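Local atomic coordinates of penicillin-binding protein activator LpoA (Escherichia coli, PDB entry 6DR3), a protein that regulates peptidoglycan synthesis from the outer membrane as a lipoprotein that binds penicillin-binding protein 1A and stimulates its transpeptidase activity. Residues A[7-12]-A[34-39]; A[16-21]-A[42-47]; A[147-152]-A[213-218]; A[140-145]-A[209-214]. All coordinates share one frame; numbering follows the deposited sequence. Where two conformers were deposited one is given.

In the fold
The chain is an all-helical amino-terminal domain, and its contacts fall into two groups. Near the N terminus, contact 1 brings helix 7-11 against helix 30-47, and contact 2 lays the start of helix 18-25 along the last turns of the same long helix. Their segments alternate in sequence, so the two closures cross, and a hydrogen bond from Arg42 NH2 to Met10 O links them. Contacts 4 and 3 open in turn on helix 138-153, and some 60 residues later the chain returns to it: contact 4 seats the 211-213 link and contact 3 the short helix 214-217, overlapping at Pro213 and Thr214. The centres of contacts 1 and 3 are about 34 Å apart.

Contact 1 (A[7-12]-A[34-39]); sequences TAYMQG and INWQLL
The methyl end of Met10 forms the main bump on helix 7-11, and it lodges against the surface of helix 30-47 between Asn35, Leu38 and Leu39. Bends at chi2 and chi3 curl the thioether so that CE, rather than SD, leads, reaching Asn35 O at 3.3 Å and Asn35 CB at 3.5 Å. Leu39 fills the complementary hollow: both its methyls press on the backbone where Tyr9 joins Met10, CD2 lying 3.5 Å from Tyr9 O and CD1 3.8 Å from Tyr9 CB. Beyond it, the Tyr9 ring leans toward the outer rim of Trp36, where Tyr9 CE2 approaches Trp36 CH2 at 3.6 Å; the ring planes are inclined by 43°. No hydrogen bond crosses between the segments, but Asp4 and Gln5 just upstream bind Asn35 ND2 and Trp36 NE1, while Gln68 holds Asn35 OD1. Gly12 ends the short helix in a Schellman motif. The helix axes, 10.1 Å apart at a 40° crossing angle, thus meet through interlocking apolar side chains, a helix-on-helix packing that belongs to the TPR-like, all-helical architecture of the LpoA amino-terminal domain.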
loop_
_atom_site.group_PDB
_atom_site.type_symbol
_atom_site.label_atom_id
_atom_site.label_comp_id
_atom_site.label_asym_id
_atom_site.label_seq_id
_atom_site.Cartn_x
_atom_site.Cartn_y
_atom_site.Cartn_z
ATOM N N THR A 7 -2.420 -19.881 9.666
ATOM C CA THR A 7 -2.291 -18.624 10.401
ATOM C C THR A 7 -1.332 -17.658 9.708
ATOM O O THR A 7 -1.704 -16.528 9.371
ATOM C CB THR A 7 -1.830 -18.910 11.833
ATOM O OG1 THR A 7 -2.811 -19.718 12.490
ATOM C CG2 THR A 7 -1.640 -17.618 12.621
ATOM N N ALA A 8 -0.083 -18.086 9.499
ATOM C CA ALA A 8 0.933 -17.182 8.962
ATOM C C ALA A 8 0.503 -16.587 7.627
ATOM O O ALA A 8 0.673 -15.385 7.393
ATOM C CB ALA A 8 2.265 -17.916 8.804
ATOM N N TYR A 9 -0.044 -17.412 6.734
ATOM C CA TYR A 9 -0.479 -16.905 5.438
ATOM C C TYR A 9 -1.618 -15.907 5.605
ATOM O O TYR A 9 -1.603 -14.824 5.008
ATOM C CB TYR A 9 -0.902 -18.065 4.534
ATOM C CG TYR A 9 0.021 -19.261 4.604
ATOM C CD1 TYR A 9 1.249 -19.261 3.955
ATOM C CD2 TYR A 9 -0.338 -20.391 5.324
ATOM C CE1 TYR A 9 2.094 -20.354 4.023
ATOM C CE2 TYR A 9 0.496 -21.488 5.399
ATOM C CZ TYR A 9 1.710 -21.466 4.748
ATOM O OH TYR A 9 2.541 -22.560 4.824
ATOM N N MET A 10 -2.612 -16.258 6.424
ATOM C CA MET A 10 -3.719 -15.344 6.685
ATOM C C MET A 10 -3.213 -14.014 7.225
ATOM O O MET A 10 -3.667 -12.948 6.794
ATOM C CB MET A 10 -4.699 -15.985 7.670
ATOM C CG MET A 10 -6.012 -15.231 7.817
ATOM S SD MET A 10 -7.009 -15.267 6.315
ATOM C CE MET A 10 -7.514 -16.983 6.289
ATOM N N GLN A 11 -2.267 -14.056 8.165
ATOM C CA GLN A 11 -1.719 -12.843 8.758
ATOM C C GLN A 11 -0.693 -12.152 7.871
ATOM O O GLN A 11 -0.281 -11.030 8.188
ATOM C CB GLN A 11 -1.079 -13.166 10.110
ATOM C CG GLN A 11 -2.078 -13.501 11.205
ATOM C CD GLN A 11 -1.404 -13.864 12.514
ATOM O OE1 GLN A 11 -0.198 -14.105 12.557
ATOM N NE2 GLN A 11 -2.181 -13.902 13.590
ATOM N N GLY A 12 -0.270 -12.780 6.777
ATOM C CA GLY A 12 0.700 -12.172 5.890
ATOM C C GLY A 12 2.140 -12.318 6.322
ATOM O O GLY A 12 3.013 -11.668 5.735
ATOM N N ILE A 34 -12.499 -22.735 4.935
ATOM C CA ILE A 34 -12.842 -21.347 4.631
ATOM C C ILE A 34 -11.590 -20.483 4.615
ATOM O O ILE A 34 -11.413 -19.635 3.731
ATOM C CB ILE A 34 -13.883 -20.818 5.638
ATOM C CG1 ILE A 34 -15.235 -21.499 5.407
ATOM C CG2 ILE A 34 -14.028 -19.294 5.526
ATOM C CD1 ILE A 34 -16.276 -21.178 6.463
ATOM N N ASN A 35 -10.705 -20.673 5.595
ATOM C CA ASN A 35 -9.491 -19.868 5.655
ATOM C C ASN A 35 -8.630 -20.085 4.416
ATOM O O ASN A 35 -8.152 -19.123 3.804
ATOM C CB ASN A 35 -8.711 -20.196 6.929
ATOM C CG ASN A 35 -9.428 -19.737 8.183
ATOM O OD1 ASN A 35 -10.218 -18.791 8.150
ATOM N ND2 ASN A 35 -9.157 -20.404 9.299
ATOM N N TRP A 36 -8.417 -21.347 4.032
ATOM C CA TRP A 36 -7.686 -21.624 2.799
ATOM C C TRP A 36 -8.395 -21.009 1.600
ATOM O O TRP A 36 -7.749 -20.479 0.688
ATOM C CB TRP A 36 -7.522 -23.132 2.600
ATOM C CG TRP A 36 -6.529 -23.792 3.523
ATOM C CD1 TRP A 36 -6.765 -24.843 4.360
ATOM C CD2 TRP A 36 -5.146 -23.451 3.692
ATOM N NE1 TRP A 36 -5.619 -25.178 5.038
ATOM C CE2 TRP A 36 -4.611 -24.337 4.649
ATOM C CE3 TRP A 36 -4.309 -22.482 3.128
ATOM C CZ2 TRP A 36 -3.279 -24.285 5.054
ATOM C CZ3 TRP A 36 -2.984 -22.432 3.532
ATOM C CH2 TRP A 36 -2.482 -23.328 4.486
ATOM N N GLN A 37 -9.729 -21.068 1.587
ATOM C CA GLN A 37 -10.488 -20.498 0.480
ATOM C C GLN A 37 -10.286 -18.991 0.395
ATOM O O GLN A 37 -10.087 -18.443 -0.696
ATOM C CB GLN A 37 -11.970 -20.838 0.639
ATOM C CG GLN A 37 -12.843 -20.369 -0.509
ATOM C CD GLN A 37 -14.264 -20.879 -0.393
ATOM O OE1 GLN A 37 -14.578 -21.674 0.492
ATOM N NE2 GLN A 37 -15.133 -20.423 -1.286
ATOM N N LEU A 38 -10.332 -18.302 1.538
ATOM C CA LEU A 38 -10.077 -16.865 1.546
ATOM C C LEU A 38 -8.679 -16.554 1.028
ATOM O O LEU A 38 -8.474 -15.555 0.329
ATOM C CB LEU A 38 -10.257 -16.309 2.957
ATOM C CG LEU A 38 -11.692 -16.238 3.480
ATOM C CD1 LEU A 38 -11.691 -16.008 4.980
ATOM C CD2 LEU A 38 -12.470 -15.138 2.770
ATOM N N LEU A 39 -7.703 -17.400 1.364
ATOM C CA LEU A 39 -6.338 -17.175 0.901
ATOM C C LEU A 39 -6.216 -17.429 -0.597
ATOM O O LEU A 39 -5.518 -16.692 -1.302
ATOM C CB LEU A 39 -5.373 -18.062 1.685
ATOM C CG LEU A 39 -5.057 -17.557 3.094
ATOM C CD1 LEU A 39 -4.573 -18.688 3.991
ATOM C CD2 LEU A 39 -4.015 -16.452 3.021
#

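Contact 2 (A[16-21]-A[42-47]); sequences ADSAFY and RALVKE
With chi1 at 59°, Ser18 OG sits between its own backbone N and carbonyl carbon, turned to the same partner as its N-H, while Glu47, CG anti to the carbonyl carbon and the chain extended beyond it, brings a carboxylate up to both. The result is a two-pronged grip: Ser18 N donates to Glu47 OE2 at 2.8 Å with an N-H...O angle of 164°, and Ser18 OG donates to Glu47 OE1 at 2.6 Å. Each oxygen is met on its syn side, somewhat out of the carboxylate plane, and the two bonds should restrict rotation of the acid. Its negative charge lies by the amino end of helix 18-25, where the helix dipole would probably favour it, though nearby Asp17 would partly offset this.

Beside the polar pair, Ala43 CB presses against the first turn, 3.5 Å from Ser18 N, and also meets the edge of the Tyr21 ring, 3.8 Å from CD2. Leu44 CD2 closes in on Ser18 CB at 3.7 Å. The Tyr21 hydroxyl reaches back to accept from Ala16 N, tying the ring to the residues before the helix. Asp17 OD1 accepts from Phe20 N at 3.0 Å. Helix 18-25 starts with its own N-cap, Asp17, and in addition Glu47 of helix 30-47, a capped helix N terminus docked on its neighbour within a helical hairpin.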
loop_
_atom_site.group_PDB
_atom_site.type_symbol
_atom_site.label_atom_id
_atom_site.label_comp_id
_atom_site.label_asym_id
_atom_site.label_seq_id
_atom_site.Cartn_x
_atom_site.Cartn_y
_atom_site.Cartn_z
ATOM N N ALA A 16 2.233 -17.843 -0.138
ATOM C CA ALA A 16 2.237 -18.938 -1.096
ATOM C C ALA A 16 1.344 -18.541 -2.264
ATOM O O ALA A 16 0.633 -17.534 -2.211
ATOM C CB ALA A 16 1.761 -20.250 -0.459
ATOM N N ASP A 17 1.378 -19.335 -3.330
ATOM C CA ASP A 17 0.571 -19.034 -4.502
ATOM C C ASP A 17 -0.786 -19.734 -4.417
ATOM O O ASP A 17 -1.049 -20.540 -3.524
ATOM C CB ASP A 17 1.310 -19.428 -5.782
ATOM C CG ASP A 17 1.636 -20.906 -5.848
ATOM O OD1 ASP A 17 1.042 -21.695 -5.085
ATOM O OD2 ASP A 17 2.499 -21.281 -6.669
ATOM N N SER A 18 -1.659 -19.409 -5.375
ATOM C CA SER A 18 -3.024 -19.925 -5.339
ATOM C C SER A 18 -3.050 -21.443 -5.457
ATOM O O SER A 18 -3.898 -22.105 -4.848
ATOM C CB SER A 18 -3.851 -19.287 -6.454
ATOM O OG SER A 18 -3.278 -19.550 -7.723
ATOM N N ALA A 19 -2.132 -22.016 -6.239
ATOM C CA ALA A 19 -2.093 -23.468 -6.383
ATOM C C ALA A 19 -1.921 -24.148 -5.030
ATOM O O ALA A 19 -2.587 -25.149 -4.738
ATOM C CB ALA A 19 -0.968 -23.868 -7.337
ATOM N N PHE A 20 -1.033 -23.616 -4.189
ATOM C CA PHE A 20 -0.841 -24.168 -2.852
ATOM C C PHE A 20 -2.112 -24.040 -2.021
ATOM O O PHE A 20 -2.583 -25.018 -1.429
ATOM C CB PHE A 20 0.328 -23.455 -2.169
ATOM C CG PHE A 20 0.605 -23.935 -0.773
ATOM C CD1 PHE A 20 1.339 -25.089 -0.555
ATOM C CD2 PHE A 20 0.148 -23.223 0.321
ATOM C CE1 PHE A 20 1.600 -25.526 0.731
ATOM C CE2 PHE A 20 0.407 -23.654 1.607
ATOM C CZ PHE A 20 1.135 -24.807 1.812
ATOM N N TYR A 21 -2.684 -22.836 -1.969
ATOM C CA TYR A 21 -3.884 -22.615 -1.167
ATOM C C TYR A 21 -5.039 -23.488 -1.640
ATOM O O TYR A 21 -5.783 -24.041 -0.821
ATOM C CB TYR A 21 -4.282 -21.141 -1.218
ATOM C CG TYR A 21 -3.281 -20.194 -0.592
ATOM C CD1 TYR A 21 -2.559 -20.552 0.540
ATOM C CD2 TYR A 21 -3.061 -18.936 -1.134
ATOM C CE1 TYR A 21 -1.648 -19.681 1.112
ATOM C CE2 TYR A 21 -2.154 -18.060 -0.569
ATOM C CZ TYR A 21 -1.451 -18.435 0.550
ATOM O OH TYR A 21 -0.547 -17.557 1.108
ATOM N N ARG A 42 -7.363 -14.396 -2.336
ATOM C CA ARG A 42 -6.342 -13.355 -2.263
ATOM C C ARG A 42 -5.242 -13.590 -3.289
ATOM O O ARG A 42 -4.812 -12.654 -3.977
ATOM C CB ARG A 42 -5.755 -13.307 -0.849
ATOM C CG ARG A 42 -4.879 -12.094 -0.570
ATOM C CD ARG A 42 -4.013 -12.300 0.669
ATOM N NE ARG A 42 -4.802 -12.592 1.865
ATOM C CZ ARG A 42 -4.301 -12.668 3.096
ATOM N NH1 ARG A 42 -3.003 -12.474 3.305
ATOM N NH2 ARG A 42 -5.096 -12.935 4.123
ATOM N N ALA A 43 -4.777 -14.834 -3.413
ATOM C CA ALA A 43 -3.700 -15.135 -4.350
ATOM C C ALA A 43 -4.183 -15.063 -5.794
ATOM O O ALA A 43 -3.467 -14.559 -6.667
ATOM C CB ALA A 43 -3.117 -16.515 -4.049
ATOM N N LEU A 44 -5.389 -15.567 -6.069
ATOM C CA LEU A 44 -5.924 -15.500 -7.427
ATOM C C LEU A 44 -5.996 -14.059 -7.920
ATOM O O LEU A 44 -5.640 -13.770 -9.068
ATOM C CB LEU A 44 -7.304 -16.154 -7.484
ATOM C CG LEU A 44 -7.341 -17.680 -7.336
ATOM C CD1 LEU A 44 -8.767 -18.167 -7.114
ATOM C CD2 LEU A 44 -6.737 -18.356 -8.554
ATOM N N VAL A 45 -6.456 -13.140 -7.068
ATOM C CA VAL A 45 -6.491 -11.729 -7.443
ATOM C C VAL A 45 -5.086 -11.236 -7.762
ATOM O O VAL A 45 -4.847 -10.607 -8.801
ATOM C CB VAL A 45 -7.143 -10.891 -6.326
ATOM C CG1 VAL A 45 -7.011 -9.392 -6.615
ATOM C CG2 VAL A 45 -8.603 -11.270 -6.163
ATOM N N LYS A 46 -4.133 -11.516 -6.871
ATOM C CA LYS A 46 -2.763 -11.057 -7.078
ATOM C C LYS A 46 -2.176 -11.599 -8.372
ATOM O O LYS A 46 -1.381 -10.918 -9.028
ATOM C CB LYS A 46 -1.891 -11.471 -5.891
ATOM C CG LYS A 46 -0.511 -10.831 -5.874
ATOM C CD LYS A 46 0.259 -11.215 -4.621
ATOM C CE LYS A 46 1.552 -10.426 -4.495
ATOM N NZ LYS A 46 2.282 -10.741 -3.237
ATOM N N GLU A 47 -2.547 -12.820 -8.752
ATOM C CA GLU A 47 -1.971 -13.462 -9.926
ATOM C C GLU A 47 -2.656 -13.054 -11.224
ATOM O O GLU A 47 -2.188 -13.441 -12.299
ATOM C CB GLU A 47 -2.032 -14.982 -9.754
ATOM C CG GLU A 47 -1.135 -15.488 -8.633
ATOM C CD GLU A 47 -1.431 -16.918 -8.223
ATOM O OE1 GLU A 47 -2.145 -17.624 -8.967
ATOM O OE2 GLU A 47 -0.948 -17.333 -7.146
#

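Contact 3 (A[147-152]-A[213-218])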
loop_
_atom_site.group_PDB
_atom_site.type_symbol
_atom_site.label_atom_id
_atom_site.label_comp_id
_atom_site.label_asym_id
_atom_site.label_seq_id
_atom_site.Cartn_x
_atom_site.Cartn_y
_atom_site.Cartn_z
ATOM N N ALA A 147 7.539 5.715 -4.915
ATOM C CA ALA A 147 6.249 6.182 -5.411
ATOM C C ALA A 147 5.873 7.512 -4.775
ATOM O O ALA A 147 5.334 8.399 -5.448
ATOM C CB ALA A 147 5.171 5.133 -5.144
ATOM N N THR A 148 6.148 7.672 -3.478
ATOM C CA THR A 148 5.917 8.956 -2.827
ATOM C C THR A 148 6.707 10.061 -3.516
ATOM O O THR A 148 6.193 11.166 -3.723
ATOM C CB THR A 148 6.294 8.877 -1.345
ATOM O OG1 THR A 148 5.597 7.790 -0.722
ATOM C CG2 THR A 148 5.937 10.175 -0.627
ATOM N N TRP A 149 7.958 9.779 -3.890
ATOM C CA TRP A 149 8.770 10.812 -4.520
ATOM C C TRP A 149 8.263 11.148 -5.918
ATOM O O TRP A 149 8.221 12.323 -6.297
ATOM C CB TRP A 149 10.236 10.392 -4.588
ATOM C CG TRP A 149 11.055 11.476 -5.195
ATOM C CD1 TRP A 149 11.730 11.438 -6.381
ATOM C CD2 TRP A 149 11.248 12.792 -4.665
ATOM N NE1 TRP A 149 12.345 12.645 -6.612
ATOM C CE2 TRP A 149 12.064 13.492 -5.572
ATOM C CE3 TRP A 149 10.816 13.441 -3.503
ATOM C CZ2 TRP A 149 12.457 14.810 -5.354
ATOM C CZ3 TRP A 149 11.209 14.747 -3.289
ATOM C CH2 TRP A 149 12.022 15.419 -4.209
ATOM N N GLN A 150 7.882 10.140 -6.706
ATOM C CA GLN A 150 7.370 10.433 -8.041
ATOM C C GLN A 150 6.146 11.333 -7.966
ATOM O O GLN A 150 6.002 12.266 -8.765
ATOM C CB GLN A 150 7.036 9.146 -8.798
ATOM C CG GLN A 150 6.364 9.422 -10.149
ATOM C CD GLN A 150 6.247 8.198 -11.035
ATOM O OE1 GLN A 150 5.149 7.821 -11.449
ATOM N NE2 GLN A 150 7.379 7.584 -11.351
ATOM N N ALA A 151 5.249 11.071 -7.011
ATOM C CA ALA A 151 4.071 11.918 -6.857
ATOM C C ALA A 151 4.467 13.347 -6.512
ATOM O O ALA A 151 3.882 14.305 -7.031
ATOM C CB ALA A 151 3.148 11.342 -5.782
ATOM N N LEU A 152 5.465 13.510 -5.644
ATOM C CA LEU A 152 5.920 14.846 -5.272
ATOM C C LEU A 152 6.569 15.558 -6.454
ATOM O O LEU A 152 6.244 16.713 -6.751
ATOM C CB LEU A 152 6.891 14.752 -4.097
ATOM C CG LEU A 152 6.255 14.275 -2.791
ATOM C CD1 LEU A 152 7.318 13.781 -1.822
ATOM C CD2 LEU A 152 5.435 15.396 -2.163
ATOM N N PRO A 213 14.820 8.301 -1.698
ATOM C CA PRO A 213 14.239 7.877 -2.973
ATOM C C PRO A 213 15.334 7.528 -3.973
ATOM O O PRO A 213 16.308 8.270 -4.131
ATOM C CB PRO A 213 13.426 9.095 -3.420
ATOM C CG PRO A 213 13.098 9.812 -2.159
ATOM C CD PRO A 213 14.271 9.594 -1.249
ATOM N N THR A 214 15.169 6.384 -4.632
ATOM C CA THR A 214 16.139 5.944 -5.630
ATOM C C THR A 214 16.402 7.033 -6.662
ATOM O O THR A 214 17.533 7.195 -7.134
ATOM C CB THR A 214 15.633 4.669 -6.309
ATOM O OG1 THR A 214 15.511 3.628 -5.331
ATOM C CG2 THR A 214 16.581 4.217 -7.418
ATOM N N GLN A 215 15.367 7.793 -7.022
ATOM C CA GLN A 215 15.513 8.803 -8.065
ATOM C C GLN A 215 16.489 9.895 -7.652
ATOM O O GLN A 215 17.104 10.533 -8.515
ATOM C CB GLN A 215 14.149 9.408 -8.402
ATOM C CG GLN A 215 13.084 8.385 -8.787
ATOM C CD GLN A 215 12.247 7.930 -7.603
ATOM O OE1 GLN A 215 12.764 7.712 -6.507
ATOM N NE2 GLN A 215 10.943 7.791 -7.820
ATOM N N LEU A 216 16.647 10.128 -6.350
ATOM C CA LEU A 216 17.554 11.161 -5.864
ATOM C C LEU A 216 18.963 10.646 -5.606
ATOM O O LEU A 216 19.897 11.454 -5.531
ATOM C CB LEU A 216 16.998 11.785 -4.579
ATOM C CG LEU A 216 15.670 12.530 -4.740
ATOM C CD1 LEU A 216 15.127 12.975 -3.390
ATOM C CD2 LEU A 216 15.832 13.724 -5.672
ATOM N N VAL A 217 19.142 9.335 -5.469
ATOM C CA VAL A 217 20.472 8.760 -5.286
ATOM C C VAL A 217 21.140 8.484 -6.625
ATOM O O VAL A 217 22.297 8.854 -6.845
ATOM C CB VAL A 217 20.377 7.480 -4.428
ATOM C CG1 VAL A 217 21.747 6.822 -4.275
ATOM C CG2 VAL A 217 19.787 7.796 -3.062
ATOM N N ASN A 218 20.421 7.836 -7.541
ATOM C CA ASN A 218 20.968 7.465 -8.845
ATOM C C ASN A 218 20.752 8.632 -9.800
ATOM O O ASN A 218 19.720 8.739 -10.465
ATOM C CB ASN A 218 20.314 6.186 -9.355
ATOM C CG ASN A 218 20.448 5.032 -8.378
ATOM O OD1 ASN A 218 21.284 5.063 -7.474
ATOM N ND2 ASN A 218 19.625 4.005 -8.557
HETATM O O HOH W 1 9.874 8.083 -10.565
#
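Trp149 offers one face of its indole to Leu216, whose CD1 stands over the six-membered ring, 3.8 Å from the centroid and 13° off the ring normal, a CH-pi contact. The second methyl, CD2, sits 3.6 Å from Trp149 CZ2, so that CD1 covers the six-membered ring while CD2 lies by the CZ2 and NE1 side of the indole. With CG anti to the backbone N (chi1 -178°), the tryptophan is directed out from helix 138-153 to the C-terminal segment. At its root, Pro213 CB packs on Trp149 CB at 3.6 Å, the pyrrolidine crossing the indole stem at about a right angle.

Gln215 passes the five-membered part of the indole in the reverse direction. Its CB lies 3.7 Å from Trp149 CD1, and a bend at chi2 folds the amide back toward helix 138-153, with its plane turned 73° from that of the indole. There NE2 donates to Asp146 O, one turn before Gln150, and to a water at 3.0 Å that also accepts from Gln150 NE2 at 2.7 Å. Within this all-helical domain, the contact docks the short helix 214-217, with Pro213 at its N-cap position, on the long helix 138-153. Asp146 serves this docking twice, since its OD1 also accepts from Thr214 N at the start of the short helix. Helix 170-185 adds to the surroundings of the indole: Trp182 meets Trp149 edge-to-face, and Leu178 packs against it as well.

Contact 4 (A[140-145]-A[209-214])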
loop_
_atom_site.group_PDB
_atom_site.type_symbol
_atom_site.label_atom_id
_atom_site.label_comp_id
_atom_site.label_asym_id
_atom_site.label_seq_id
_atom_site.Cartn_x
_atom_site.Cartn_y
_atom_site.Cartn_z
ATOM N N GLU A 140 10.051 -3.829 1.174
ATOM C CA GLU A 140 8.905 -3.253 0.482
ATOM C C GLU A 140 8.772 -1.752 0.698
ATOM O O GLU A 140 7.903 -1.130 0.079
ATOM C CB GLU A 140 7.608 -3.942 0.930
ATOM C CG GLU A 140 7.463 -5.396 0.477
ATOM C CD GLU A 140 8.377 -6.344 1.231
ATOM O OE1 GLU A 140 9.229 -6.994 0.589
ATOM O OE2 GLU A 140 8.246 -6.436 2.469
ATOM N N LYS A 141 9.610 -1.157 1.551
ATOM C CA LYS A 141 9.506 0.275 1.819
ATOM C C LYS A 141 10.008 1.106 0.645
ATOM O O LYS A 141 9.379 2.102 0.273
ATOM C CB LYS A 141 10.290 0.634 3.081
ATOM C CG LYS A 141 9.653 0.180 4.380
ATOM C CD LYS A 141 10.490 0.626 5.572
ATOM C CE LYS A 141 9.930 0.103 6.886
ATOM N NZ LYS A 141 8.543 0.577 7.137
ATOM N N GLN A 142 11.148 0.723 0.060
ATOM C CA GLN A 142 11.756 1.538 -0.991
ATOM C C GLN A 142 10.775 1.784 -2.128
ATOM O O GLN A 142 10.664 2.907 -2.639
ATOM C CB GLN A 142 13.019 0.854 -1.514
ATOM C CG GLN A 142 13.838 1.710 -2.468
ATOM C CD GLN A 142 14.519 2.864 -1.765
ATOM O OE1 GLN A 142 15.457 2.666 -0.996
ATOM N NE2 GLN A 142 14.045 4.077 -2.020
ATOM N N GLN A 143 10.064 0.735 -2.540
ATOM C CA GLN A 143 9.023 0.858 -3.554
ATOM C C GLN A 143 8.002 1.924 -3.168
ATOM O O GLN A 143 7.630 2.778 -3.984
ATOM C CB GLN A 143 8.368 -0.513 -3.739
ATOM C CG GLN A 143 7.043 -0.516 -4.455
ATOM C CD GLN A 143 5.852 -0.462 -3.517
ATOM O OE1 GLN A 143 5.941 -0.834 -2.345
ATOM N NE2 GLN A 143 4.722 -0.001 -4.035
ATOM N N ASN A 144 7.545 1.897 -1.915
ATOM C CA ASN A 144 6.609 2.907 -1.433
ATOM C C ASN A 144 7.251 4.291 -1.412
ATOM O O ASN A 144 6.638 5.278 -1.838
ATOM C CB ASN A 144 6.114 2.513 -0.038
ATOM C CG ASN A 144 5.333 3.618 0.647
ATOM O OD1 ASN A 144 5.898 4.635 1.051
ATOM N ND2 ASN A 144 4.030 3.417 0.797
ATOM N N ILE A 145 8.486 4.381 -0.917
ATOM C CA ILE A 145 9.179 5.666 -0.850
ATOM C C ILE A 145 9.348 6.255 -2.246
ATOM O O ILE A 145 9.128 7.454 -2.462
ATOM C CB ILE A 145 10.530 5.491 -0.129
ATOM C CG1 ILE A 145 10.286 5.233 1.361
ATOM C CG2 ILE A 145 11.433 6.713 -0.324
ATOM C CD1 ILE A 145 11.500 4.748 2.111
ATOM N N ALA A 209 14.373 10.009 4.768
ATOM C CA ALA A 209 15.661 10.425 5.316
ATOM C C ALA A 209 16.548 9.221 5.597
ATOM O O ALA A 209 17.762 9.268 5.371
ATOM C CB ALA A 209 15.450 11.242 6.591
ATOM N N LYS A 210 15.954 8.136 6.095
ATOM C CA LYS A 210 16.690 6.904 6.347
ATOM C C LYS A 210 16.858 6.063 5.091
ATOM O O LYS A 210 17.751 5.212 5.045
ATOM C CB LYS A 210 15.968 6.075 7.411
ATOM C CG LYS A 210 15.530 6.868 8.634
ATOM C CD LYS A 210 14.694 6.009 9.570
ATOM C CE LYS A 210 13.411 6.716 9.976
ATOM N NZ LYS A 210 12.481 5.806 10.698
ATOM N N MET A 211 16.021 6.286 4.077
ATOM C CA MET A 211 16.012 5.468 2.864
ATOM C C MET A 211 15.646 6.403 1.708
ATOM O O MET A 211 14.472 6.569 1.375
ATOM C CB MET A 211 15.031 4.312 3.002
ATOM C CG MET A 211 15.190 3.208 1.977
ATOM S SD MET A 211 14.031 1.843 2.235
ATOM C CE MET A 211 14.512 1.255 3.858
ATOM N N LEU A 212 16.665 7.012 1.112
ATOM C CA LEU A 212 16.433 8.074 0.145
ATOM C C LEU A 212 15.713 7.527 -1.086
ATOM O O LEU A 212 15.965 6.388 -1.497
ATOM C CB LEU A 212 17.755 8.716 -0.276
ATOM C CG LEU A 212 18.371 9.728 0.691
ATOM C CD1 LEU A 212 19.789 10.062 0.259
ATOM C CD2 LEU A 212 17.521 10.990 0.760
ATOM N N PRO A 213 14.820 8.301 -1.698
ATOM C CA PRO A 213 14.239 7.877 -2.973
ATOM C C PRO A 213 15.334 7.528 -3.973
ATOM O O PRO A 213 16.308 8.270 -4.131
ATOM C CB PRO A 213 13.426 9.095 -3.420
ATOM C CG PRO A 213 13.098 9.812 -2.159
ATOM C CD PRO A 213 14.271 9.594 -1.249
ATOM N N THR A 214 15.169 6.384 -4.632
ATOM C CA THR A 214 16.139 5.944 -5.630
ATOM C C THR A 214 16.402 7.033 -6.662
ATOM O O THR A 214 17.533 7.195 -7.134
ATOM C CB THR A 214 15.633 4.669 -6.309
ATOM O OG1 THR A 214 15.511 3.628 -5.331
ATOM C CG2 THR A 214 16.581 4.217 -7.418
HETATM O O HOH W 2 17.571 4.444 -1.018
#
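Residues 211-213, an extended link between helices 207-210 and 214-217, run past helix 138-153 with Met211 nearest Gln142 and Pro213 nearest Ile145, their CA atoms 7.0 and 5.9 Å apart. Gln142 reaches to this link: its chain, bent at chi2 (70°), brings NE2 to within 3.0 Å of Leu212 O. The N-H...O angle is 150°, and the donor stands above the carbonyl plane. The same NE2 also donates to Asp146 OD1 one turn along the helix, so two acceptors fix the amide. A water donates to both Gln142 OE1 at 2.8 Å and Leu212 O, closing a second route.

In this helical domain the contact seats an interhelical connection on the side of a long helix, with Leu212 pointing instead to helix 189-202. Gln142 OE1 lies 3.0 Å from Met211 CG, the two side chains crossing at a slant. Met211 supplies the apolar part, its SD resting 4.0 Å from Lys141 CB and its CB meeting Ile145 CD1 at 3.7 Å. Ile145 uses its other branch, CG2, against Met211 O and Pro213 CG. Trp175 packs against both Ile145 and Pro213, while Lys141 NZ turns off to Leu136 O and a salt bridge with Glu133.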